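Local coordinates for putative succinylglutamate desuccinylase / aspartoacylase (Shewanella amazonensis, PDB 3FMC), which probably acts as a zinc-dependent hydrolase of the succinylglutamate desuccinylase/aspartoacylase family, though its substrate is not established, at residues 168-182 / 236-248. Residues are numbered along the deposited sequence; the frame is centred on the assembly and turned at random. Where two conformers were deposited one is given.
Sequences VLDLHTGPKSCKHLY and VSALTLELGSQER
Strand 237-243 pairs on both edges with one chain segment in the mixed sheet of this zinc-exopeptidase-like catalytic domain: parallel to strand 168-174, antiparallel to 179-182 once that chain has doubled back. Bonds such as His172 N to Leu241 O (2.7 Å) and Tyr182 N to Thr240 O (2.9 Å) hold the two edges. One face is mostly leucine: Leu181 CD1 lies against Leu241 CD1, while Leu171 CD2 reaches CB and CD2 of Leu241 and helix 48-60 packs on Leu171 and Leu243. The other face, mostly polar toward the 242 end, carries Glu242 amid three rings. The His180 ring lies flat over Glu242 CB, a CH-pi contact with CB 3.4 Å from the ring centroid. With CG between backbone N and carbonyl carbon (chi1 60°), the ring's ND1 donates to Cys178 O, which also accepts from Ser177 OG. Replacing His180 by alanine removes this lid, and Cys178 O would probably lose one of its two donors while the carboxylate arm of Glu242 became freer to swing. That arm bends at chi2 (-82°), bringing OE2 to 3.5 Å from His172 CB and 3.6 Å from Tyr182 CE1. His172, His43 and Glu46 may be the zinc ligands, as in related enzymes, though no metal is modelled between them. His172 CD2 touches Thr240 CG2 at 3.5 Å. In its own ring plane, His172 NE2 donates to Asp170 OD2 (2.7 Å), meeting that oxygen from above the carboxylate plane.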
loop_
_atom_site.group_PDB
_atom_site.type_symbol
_atom_site.label_atom_id
_atom_site.label_comp_id
_atom_site.label_asym_id
_atom_site.label_seq_id
_atom_site.Cartn_x
_atom_site.Cartn_y
_atom_site.Cartn_z
ATOM N N VAL C 168 21.238 25.660 8.172
ATOM C CA VAL C 168 20.463 24.614 7.515
ATOM C C VAL C 168 19.016 24.724 7.942
ATOM O O VAL C 168 18.740 24.709 9.149
ATOM C CB VAL C 168 21.007 23.217 7.879
ATOM C CG1 VAL C 168 20.091 22.117 7.378
ATOM C CG2 VAL C 168 22.478 23.047 7.346
ATOM N N LEU C 169 18.123 24.865 6.976
ATOM C CA LEU C 169 16.678 24.926 7.250
ATOM C C LEU C 169 15.988 23.771 6.513
ATOM O O LEU C 169 16.005 23.716 5.293
ATOM C CB LEU C 169 16.058 26.257 6.797
ATOM C CG LEU C 169 16.697 27.546 7.312
ATOM C CD1 LEU C 169 15.955 28.761 6.667
ATOM C CD2 LEU C 169 16.719 27.557 8.828
ATOM N N ASP C 170 15.403 22.854 7.273
ATOM C CA ASP C 170 14.702 21.660 6.715
ATOM C C ASP C 170 13.209 21.956 6.820
ATOM O O ASP C 170 12.679 22.117 7.908
ATOM C CB ASP C 170 15.104 20.415 7.507
ATOM C CG ASP C 170 14.751 19.095 6.787
ATOM O OD1 ASP C 170 14.314 19.157 5.626
ATOM O OD2 ASP C 170 14.895 18.009 7.414
ATOM N N LEU C 171 12.559 22.059 5.680
ATOM C CA LEU C 171 11.150 22.391 5.635
ATOM C C LEU C 171 10.273 21.137 5.552
ATOM O O LEU C 171 10.311 20.365 4.551
ATOM C CB LEU C 171 10.831 23.319 4.476
ATOM C CG LEU C 171 11.721 24.563 4.334
ATOM C CD1 LEU C 171 11.209 25.375 3.161
ATOM C CD2 LEU C 171 11.750 25.390 5.609
ATOM N N HIS C 172 9.440 21.006 6.585
ATOM C CA HIS C 172 8.502 19.910 6.746
ATOM C C HIS C 172 7.077 20.438 6.962
ATOM O O HIS C 172 6.825 21.637 6.987
ATOM C CB HIS C 172 8.935 19.049 7.947
ATOM C CG HIS C 172 10.182 18.221 7.716
ATOM N ND1 HIS C 172 10.150 16.846 7.526
ATOM C CD2 HIS C 172 11.488 18.576 7.652
ATOM C CE1 HIS C 172 11.383 16.398 7.357
ATOM N NE2 HIS C 172 12.215 17.425 7.426
ATOM N N THR C 173 6.158 19.499 7.093
ATOM C CA THR C 173 4.803 19.759 7.566
ATOM C C THR C 173 4.435 18.617 8.515
ATOM O O THR C 173 5.063 17.557 8.508
ATOM C CB THR C 173 3.717 19.843 6.471
ATOM O OG1 THR C 173 3.290 18.536 6.047
ATOM C CG2 THR C 173 4.138 20.687 5.242
ATOM N N GLY C 174 3.403 18.864 9.319
ATOM C CA GLY C 174 2.778 17.833 10.123
ATOM C C GLY C 174 1.635 17.245 9.306
ATOM O O GLY C 174 1.521 17.511 8.115
ATOM N N PRO C 175 0.837 16.356 9.910
ATOM C CA PRO C 175 -0.309 15.739 9.224
ATOM C C PRO C 175 -1.453 16.757 9.189
ATOM O O PRO C 175 -1.589 17.432 8.188
ATOM C CB PRO C 175 -0.587 14.482 10.055
ATOM C CG PRO C 175 -0.077 14.821 11.442
ATOM C CD PRO C 175 1.120 15.723 11.230
ATOM N N LYS C 176 -2.311 16.804 10.205
ATOM C CA LYS C 176 -3.256 17.952 10.392
ATOM C C LYS C 176 -2.528 18.687 11.500
ATOM O O LYS C 176 -2.442 18.198 12.635
ATOM C CB LYS C 176 -4.633 17.533 10.816
ATOM C CG LYS C 176 -5.323 16.627 9.813
ATOM C CD LYS C 176 -5.658 17.305 8.483
ATOM C CE LYS C 176 -6.539 16.374 7.652
ATOM N NZ LYS C 176 -7.843 16.099 8.367
ATOM N N SER C 177 -1.935 19.835 11.171
ATOM C CA SER C 177 -1.003 20.454 12.102
ATOM C C SER C 177 -0.961 21.981 12.059
ATOM O O SER C 177 -1.216 22.586 11.039
ATOM C CB SER C 177 0.395 19.933 11.767
ATOM O OG SER C 177 1.443 20.415 12.569
ATOM N N CYS C 178 -0.561 22.562 13.181
ATOM C CA CYS C 178 -0.273 23.987 13.214
ATOM C C CYS C 178 1.194 24.141 12.840
ATOM O O CYS C 178 1.923 23.161 12.665
ATOM C CB CYS C 178 -0.575 24.602 14.609
ATOM S SG CYS C 178 0.476 24.142 15.893
ATOM N N LYS C 179 1.623 25.387 12.639
ATOM C CA LYS C 179 3.035 25.674 12.350
ATOM C C LYS C 179 3.822 25.580 13.670
ATOM O O LYS C 179 3.443 26.138 14.707
ATOM C CB LYS C 179 3.193 27.088 11.747
ATOM C CG LYS C 179 2.364 27.298 10.540
ATOM C CD LYS C 179 2.632 28.644 9.880
ATOM C CE LYS C 179 1.728 28.843 8.716
ATOM N NZ LYS C 179 1.980 30.147 8.071
ATOM N N HIS C 180 4.916 24.858 13.614
ATOM C CA HIS C 180 5.795 24.659 14.733
ATOM C C HIS C 180 7.239 24.545 14.271
ATOM O O HIS C 180 7.531 24.349 13.091
ATOM C CB HIS C 180 5.346 23.529 15.692
ATOM C CG HIS C 180 5.228 22.167 15.068
ATOM N ND1 HIS C 180 4.219 21.835 14.180
ATOM C CD2 HIS C 180 5.926 21.037 15.288
ATOM C CE1 HIS C 180 4.336 20.558 13.863
ATOM N NE2 HIS C 180 5.370 20.057 14.518
ATOM N N LEU C 181 8.132 24.666 15.218
ATOM C CA LEU C 181 9.563 24.697 14.950
ATOM C C LEU C 181 10.353 23.859 15.904
ATOM O O LEU C 181 10.068 23.849 17.120
ATOM C CB LEU C 181 10.046 26.130 15.099
ATOM C CG LEU C 181 11.518 26.541 14.966
ATOM C CD1 LEU C 181 12.064 26.399 13.514
ATOM C CD2 LEU C 181 11.763 28.017 15.473
ATOM N N TYR C 182 11.298 23.115 15.351
ATOM C CA TYR C 182 12.312 22.441 16.133
ATOM C C TYR C 182 13.578 23.328 16.088
ATOM O O TYR C 182 14.093 23.730 14.993
ATOM C CB TYR C 182 12.630 21.047 15.655
ATOM C CG TYR C 182 11.506 20.042 15.806
ATOM C CD1 TYR C 182 10.479 19.955 14.882
ATOM C CD2 TYR C 182 11.499 19.158 16.871
ATOM C CE1 TYR C 182 9.459 19.016 15.020
ATOM C CE2 TYR C 182 10.506 18.281 17.039
ATOM C CZ TYR C 182 9.488 18.171 16.124
ATOM O OH TYR C 182 8.518 17.209 16.323
ATOM N N VAL C 236 27.257 25.981 13.406
ATOM C CA VAL C 236 26.183 25.743 12.436
ATOM C C VAL C 236 24.833 25.850 13.117
ATOM O O VAL C 236 24.675 25.389 14.238
ATOM C CB VAL C 236 26.325 24.361 11.723
ATOM C CG1 VAL C 236 24.934 23.754 11.315
ATOM C CG2 VAL C 236 27.316 24.479 10.511
ATOM N N SER C 237 23.873 26.450 12.414
ATOM C CA SER C 237 22.506 26.575 12.868
ATOM C C SER C 237 21.738 25.544 12.019
ATOM O O SER C 237 21.954 25.471 10.837
ATOM C CB SER C 237 21.981 27.983 12.636
ATOM O OG SER C 237 22.702 28.881 13.466
ATOM N N ALA C 238 20.852 24.769 12.633
ATOM C CA ALA C 238 20.047 23.762 11.912
ATOM C C ALA C 238 18.705 23.695 12.605
ATOM O O ALA C 238 18.600 23.308 13.792
ATOM C CB ALA C 238 20.723 22.405 11.879
ATOM N N LEU C 239 17.701 24.121 11.858
ATOM C CA LEU C 239 16.323 24.251 12.354
ATOM C C LEU C 239 15.382 23.495 11.423
ATOM O O LEU C 239 15.617 23.439 10.207
ATOM C CB LEU C 239 15.964 25.735 12.323
ATOM C CG LEU C 239 16.948 26.575 13.164
ATOM C CD1 LEU C 239 17.284 27.821 12.451
ATOM C CD2 LEU C 239 16.364 26.812 14.532
ATOM N N THR C 240 14.289 22.956 11.983
ATOM C CA THR C 240 13.298 22.239 11.186
ATOM C C THR C 240 11.981 22.952 11.356
ATOM O O THR C 240 11.486 23.074 12.454
ATOM C CB THR C 240 13.224 20.749 11.620
ATOM O OG1 THR C 240 14.536 20.171 11.530
ATOM C CG2 THR C 240 12.234 19.959 10.790
ATOM N N LEU C 241 11.441 23.431 10.255
ATOM C CA LEU C 241 10.199 24.146 10.244
ATOM C C LEU C 241 9.089 23.211 9.783
ATOM O O LEU C 241 9.190 22.631 8.725
ATOM C CB LEU C 241 10.316 25.367 9.315
ATOM C CG LEU C 241 11.244 26.568 9.729
ATOM C CD1 LEU C 241 12.691 26.289 9.877
ATOM C CD2 LEU C 241 10.943 27.759 8.736
ATOM N N GLU C 242 8.048 23.056 10.620
ATOM C CA GLU C 242 6.895 22.178 10.360
ATOM C C GLU C 242 5.764 23.129 10.040
ATOM O O GLU C 242 5.063 23.641 10.936
ATOM C CB GLU C 242 6.578 21.330 11.605
ATOM C CG GLU C 242 7.722 20.488 12.179
ATOM C CD GLU C 242 7.935 19.145 11.450
ATOM O OE1 GLU C 242 6.959 18.580 10.939
ATOM O OE2 GLU C 242 9.086 18.680 11.430
ATOM N N LEU C 243 5.598 23.390 8.755
ATOM C CA LEU C 243 4.697 24.430 8.248
ATOM C C LEU C 243 3.263 24.052 7.925
ATOM O O LEU C 243 2.809 24.140 6.795
ATOM C CB LEU C 243 5.396 25.099 7.054
ATOM C CG LEU C 243 6.757 25.752 7.458
ATOM C CD1 LEU C 243 7.467 26.355 6.285
ATOM C CD2 LEU C 243 6.571 26.844 8.582
ATOM N N GLY C 244 2.514 23.692 8.947
ATOM C CA GLY C 244 1.099 23.382 8.755
ATOM C C GLY C 244 0.873 21.944 8.361
ATOM O O GLY C 244 1.645 21.054 8.732
ATOM N N SER C 245 -0.185 21.748 7.585
ATOM C CA SER C 245 -0.668 20.430 7.276
ATOM C C SER C 245 -0.056 19.901 5.982
ATOM O O SER C 245 0.367 20.653 5.102
ATOM C CB SER C 245 -2.193 20.479 7.251
ATOM O OG SER C 245 -2.707 20.763 8.537
ATOM N N GLN C 246 -0.061 18.573 5.843
ATOM C CA GLN C 246 0.470 17.905 4.656
ATOM C C GLN C 246 -0.577 17.896 3.566
ATOM O O GLN C 246 -1.714 18.372 3.752
ATOM C CB GLN C 246 0.803 16.434 5.016
ATOM C CG GLN C 246 -0.416 15.581 5.292
ATOM C CD GLN C 246 -0.029 14.222 5.885
ATOM O OE1 GLN C 246 1.146 13.911 5.984
ATOM N NE2 GLN C 246 -1.005 13.489 6.382
ATOM N N GLU C 247 -0.201 17.343 2.411
ATOM C CA GLU C 247 -1.079 17.159 1.256
ATOM C C GLU C 247 -1.843 18.418 0.847
ATOM O O GLU C 247 -3.035 18.370 0.485
ATOM C CB GLU C 247 -2.096 16.039 1.560
ATOM C CG GLU C 247 -1.490 14.672 1.659
ATOM C CD GLU C 247 -0.983 14.195 0.301
ATOM O OE1 GLU C 247 -1.168 14.911 -0.733
ATOM O OE2 GLU C 247 -0.450 13.130 0.259
ATOM N N ARG C 248 -1.119 19.530 0.868
ATOM C CA ARG C 248 -1.710 20.805 0.584
ATOM C C ARG C 248 -0.674 21.800 0.110
ATOM O O ARG C 248 0.481 21.766 0.548
ATOM C CB ARG C 248 -2.325 21.344 1.861
ATOM C CG ARG C 248 -1.350 21.448 2.961
ATOM C CD ARG C 248 -1.909 22.138 4.176
ATOM N NE ARG C 248 -1.722 23.577 4.174
ATOM C CZ ARG C 248 -0.626 24.230 4.570
ATOM N NH1 ARG C 248 0.478 23.600 4.996
ATOM N NH2 ARG C 248 -0.658 25.561 4.534
HETATM O O HOH W 1 15.226 17.946 10.138
HETATM O O HOH W 2 7.809 15.736 9.659
HETATM O O HOH W 3 8.442 15.917 13.308
#